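Local coordinates for protein thermostable monoacylglycerol lipase (Bacillus, PDB 4LHE) that hydrolyses monoacylglycerols to glycerol and free fatty acid, as a thermostable lipase of the alpha/beta hydrolase fold, at residues L96-G99 with G100-L104; V198-P201 with G202-D205. All blocks are in the same frame, centred on the assembly; numbering follows the deposited sequence.

Contact 1: L96-G99 with G100-L104; sequences LSMG and GTLTL. With SO4 (sulfate ion), chain D.
The M98 carbonyl accepts the N-H of L102, with L102 N 2.9 Å from M98 O, and T103 N bonds to G99 O one residue further on, so the first helical turn is closed by i to i+4 bonds. G99 O takes a second donor. The hydroxyl of T103 bends back to it, with T103 OG1 2.7 Å from G99 O. The two donors come from opposite faces of the carbonyl plane: the amide lies well above it, while the hydroxyl is tilted 25° from it. The hydroxyl sits beside its own backbone N (chi1 -70°), which turns it back along the helix toward that carbonyl. M98 extends and then bends at chi3 (73°). Its terminal methyl thereby meets the side chain of L102, with M98 CE 3.9 Å from L102 CD1. Helices 70-87 and 164-179 pack on both residues, through W73 and L170 at M98 and V74 and L173 at L102. The turn fits the nucleophile elbow of alpha/beta hydrolases, and S97 is probably the nucleophile. Its backbone is strained, with a positive phi, as expected at this sharp strand-to-helix turn. S97 OG donates to a sulfate, 2.8 Å from SO4 O4. M98 N gives the same oxygen a weak bond. F29 N, T30 N and H226 NE2 also bind this ion. The ion probably comes from the crystallisation liquor, but its site beside S97 and H226 is consistent with the catalytic pocket. T101 OG1 hydrogen-bonds to A122 O, outside the turn.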
loop_
_atom_site.group_PDB
_atom_site.type_symbol
_atom_site.label_atom_id
_atom_site.label_comp_id
_atom_site.label_asym_id
_atom_site.label_seq_id
_atom_site.Cartn_x
_atom_site.Cartn_y
_atom_site.Cartn_z
ATOM N N LEU A 96 1.860 1.410 0.538
ATOM C CA LEU A 96 1.583 2.772 0.111
ATOM C C LEU A 96 0.130 2.964 -0.332
ATOM O O LEU A 96 -0.384 2.197 -1.147
ATOM C CB LEU A 96 2.512 3.133 -1.047
ATOM C CG LEU A 96 2.268 4.479 -1.717
ATOM C CD1 LEU A 96 2.579 5.623 -0.746
ATOM C CD2 LEU A 96 3.122 4.570 -2.976
ATOM N N SER A 97 -0.524 3.995 0.197
ATOM C CA SER A 97 -1.869 4.352 -0.246
ATOM C C SER A 97 -2.694 3.063 -0.177
ATOM O O SER A 97 -2.581 2.342 0.825
ATOM C CB SER A 97 -1.827 4.976 -1.632
ATOM O OG SER A 97 -3.090 5.562 -1.939
ATOM N N MET A 98 -3.494 2.736 -1.203
ATOM C CA MET A 98 -4.204 1.443 -1.197
ATOM C C MET A 98 -3.431 0.256 -0.596
ATOM O O MET A 98 -4.016 -0.659 -0.004
ATOM C CB MET A 98 -4.781 1.030 -2.561
ATOM C CG MET A 98 -5.777 -0.136 -2.442
ATOM S SD MET A 98 -6.438 -0.884 -3.956
ATOM C CE MET A 98 -5.015 -1.787 -4.528
ATOM N N GLY A 99 -2.115 0.261 -0.746
ATOM C CA GLY A 99 -1.323 -0.790 -0.113
ATOM C C GLY A 99 -1.370 -0.600 1.389
ATOM O O GLY A 99 -1.236 -1.562 2.172
ATOM N N GLY A 100 -1.559 0.650 1.803
ATOM C CA GLY A 100 -1.773 0.959 3.213
ATOM C C GLY A 100 -3.150 0.540 3.689
ATOM O O GLY A 100 -3.323 0.116 4.833
ATOM N N THR A 101 -4.140 0.647 2.809
ATOM C CA THR A 101 -5.471 0.163 3.139
ATOM C C THR A 101 -5.425 -1.358 3.317
ATOM O O THR A 101 -6.045 -1.915 4.234
ATOM C CB THR A 101 -6.477 0.525 2.035
ATOM O OG1 THR A 101 -6.417 1.935 1.772
ATOM C CG2 THR A 101 -7.888 0.149 2.458
ATOM N N LEU A 102 -4.676 -2.017 2.439
ATOM C CA LEU A 102 -4.586 -3.474 2.417
ATOM C C LEU A 102 -3.761 -3.982 3.572
ATOM O O LEU A 102 -3.927 -5.122 4.004
ATOM C CB LEU A 102 -3.970 -3.935 1.099
ATOM C CG LEU A 102 -4.946 -3.863 -0.074
ATOM C CD1 LEU A 102 -4.196 -3.982 -1.377
ATOM C CD2 LEU A 102 -5.971 -5.008 0.078
ATOM N N THR A 103 -2.854 -3.128 4.051
ATOM C CA THR A 103 -2.051 -3.422 5.225
ATOM C C THR A 103 -2.952 -3.400 6.460
ATOM O O THR A 103 -2.905 -4.315 7.296
ATOM C CB THR A 103 -0.912 -2.396 5.382
ATOM O OG1 THR A 103 0.049 -2.608 4.342
ATOM C CG2 THR A 103 -0.226 -2.554 6.745
ATOM N N LEU A 104 -3.768 -2.353 6.567
ATOM C CA LEU A 104 -4.741 -2.244 7.644
ATOM C C LEU A 104 -5.675 -3.432 7.614
ATOM O O LEU A 104 -5.939 -4.042 8.646
ATOM C CB LEU A 104 -5.542 -0.959 7.495
ATOM C CG LEU A 104 -4.706 0.308 7.652
ATOM C CD1 LEU A 104 -5.441 1.476 7.025
ATOM C CD2 LEU A 104 -4.400 0.593 9.135
HETATM S S SO4 D . -2.254 4.881 -5.094
HETATM O O1 SO4 D . -2.522 4.501 -6.478
HETATM O O2 SO4 D . -0.801 4.805 -4.831
HETATM O O3 SO4 D . -2.695 6.260 -4.882
HETATM O O4 SO4 D . -3.029 3.987 -4.230
#

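Contact 2: V198-P201 with G202-D205; sequences VVPP and GNAD
V199 and N203 meet with their side chains at about a right angle. One methyl of V199 does the touching: V199 CG1 lies 4.0 Å from N203 CG, against the carbon of the amide. That methyl is anti to the backbone N (chi1 173°). P200 approaches the same amide differently. Its ring crosses the N203 side chain obliquely, and P200 CD comes within 3.9 Å of N203 ND2. Two backbone bonds close the turn. N203 N donates to P200 O at 3.0 Å, and the N-H points almost straight at the oxygen (169°). A204 N follows with a bond of 3.0 Å to P201 O, bent at 148°. N203 N lies above the plane of the P200 carbonyl, and A204 N likewise lies above that of P201. The methyl of A204 lies just beyond the oxygen of the P201 carbonyl, with A204 CB 3.2 Å from P201 O. These i to i+3 bonds lead the loop after strand 188-193 into helix 202-210. The ring of P201 and the methyl of A204 face the sheet, touching V192 on strand 188-193. N203 OD1 accepts from V123 N and D124 N. N203 is buried, and its side-chain oxygen is satisfied by these two backbone donors from another loop; this should limit the rotation of the amide while V199 and P200 pack against it.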
loop_
_atom_site.group_PDB
_atom_site.type_symbol
_atom_site.label_atom_id
_atom_site.label_comp_id
_atom_site.label_asym_id
_atom_site.label_seq_id
_atom_site.Cartn_x
_atom_site.Cartn_y
_atom_site.Cartn_z
ATOM N N VAL A 198 -3.574 13.535 -3.022
ATOM C CA VAL A 198 -4.428 12.423 -3.449
ATOM C C VAL A 198 -5.267 11.891 -2.296
ATOM O O VAL A 198 -6.491 11.807 -2.398
ATOM C CB VAL A 198 -3.606 11.260 -4.044
ATOM C CG1 VAL A 198 -4.517 10.103 -4.425
ATOM C CG2 VAL A 198 -2.817 11.734 -5.247
ATOM N N VAL A 199 -4.592 11.527 -1.206
ATOM C CA VAL A 199 -5.241 11.032 0.008
ATOM C C VAL A 199 -5.095 12.109 1.075
ATOM O O VAL A 199 -3.988 12.559 1.349
ATOM C CB VAL A 199 -4.596 9.704 0.497
ATOM C CG1 VAL A 199 -5.167 9.285 1.842
ATOM C CG2 VAL A 199 -4.820 8.597 -0.526
ATOM N N PRO A 200 -6.221 12.571 1.642
ATOM C CA PRO A 200 -6.193 13.678 2.614
ATOM C C PRO A 200 -5.428 13.256 3.859
ATOM O O PRO A 200 -5.666 12.146 4.348
ATOM C CB PRO A 200 -7.674 13.877 2.962
ATOM C CG PRO A 200 -8.446 13.269 1.783
ATOM C CD PRO A 200 -7.593 12.105 1.355
ATOM N N PRO A 201 -4.519 14.111 4.360
ATOM C CA PRO A 201 -3.671 13.725 5.497
ATOM C C PRO A 201 -4.481 13.351 6.740
ATOM O O PRO A 201 -3.969 12.644 7.616
ATOM C CB PRO A 201 -2.841 14.986 5.762
ATOM C CG PRO A 201 -2.834 15.722 4.462
ATOM C CD PRO A 201 -4.174 15.449 3.847
ATOM N N GLY A 202 -5.729 13.812 6.807
ATOM C CA GLY A 202 -6.591 13.506 7.929
ATOM C C GLY A 202 -6.863 12.015 8.076
ATOM O O GLY A 202 -7.318 11.581 9.136
ATOM N N ASN A 203 -6.603 11.237 7.022
ATOM C CA ASN A 203 -6.781 9.783 7.082
ATOM C C ASN A 203 -5.874 9.189 8.164
ATOM O O ASN A 203 -6.226 8.211 8.823
ATOM C CB ASN A 203 -6.530 9.131 5.704
ATOM C CG ASN A 203 -7.796 9.038 4.843
ATOM O OD1 ASN A 203 -8.175 7.959 4.379
ATOM N ND2 ASN A 203 -8.449 10.176 4.623
ATOM N N ALA A 204 -4.719 9.812 8.363
ATOM C CA ALA A 204 -3.788 9.409 9.408
ATOM C C ALA A 204 -4.465 9.425 10.777
ATOM O O ALA A 204 -4.339 8.476 11.566
ATOM C CB ALA A 204 -2.590 10.327 9.407
ATOM N N ASP A 205 -5.191 10.505 11.047
ATOM C CA ASP A 205 -5.889 10.671 12.322
ATOM C C ASP A 205 -7.012 9.656 12.517
ATOM O O ASP A 205 -7.188 9.125 13.613
ATOM C CB ASP A 205 -6.412 12.103 12.444
ATOM C CG ASP A 205 -5.294 13.119 12.455
ATOM O OD1 ASP A 205 -4.350 12.930 13.238
ATOM O OD2 ASP A 205 -5.343 14.100 11.677
#

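In the fold
Strand 90-96 ends where contact 1 begins. Contact 1 closes the sharp turn into helix 98-109, within the beta-alpha-beta unit completed by strand 115-119. About a hundred residues later, past strand 188-193, contact 2 closes the turn into helix 202-210. The two are in series, neither nested nor crossed, with centres about 12 Å apart. They meet in space where S97 OG lies 3.8 Å from V199 CG2, a packing contact. H226 touches both residues. S97, H226 and D196 fit a Ser-His-Asp triad, and contact 2 follows D196, whose carboxylate accepts from V198 N and V199 N. The loop after strand 115-119 touches both contacts, bonding to T101 of contact 1 and N203 of contact 2.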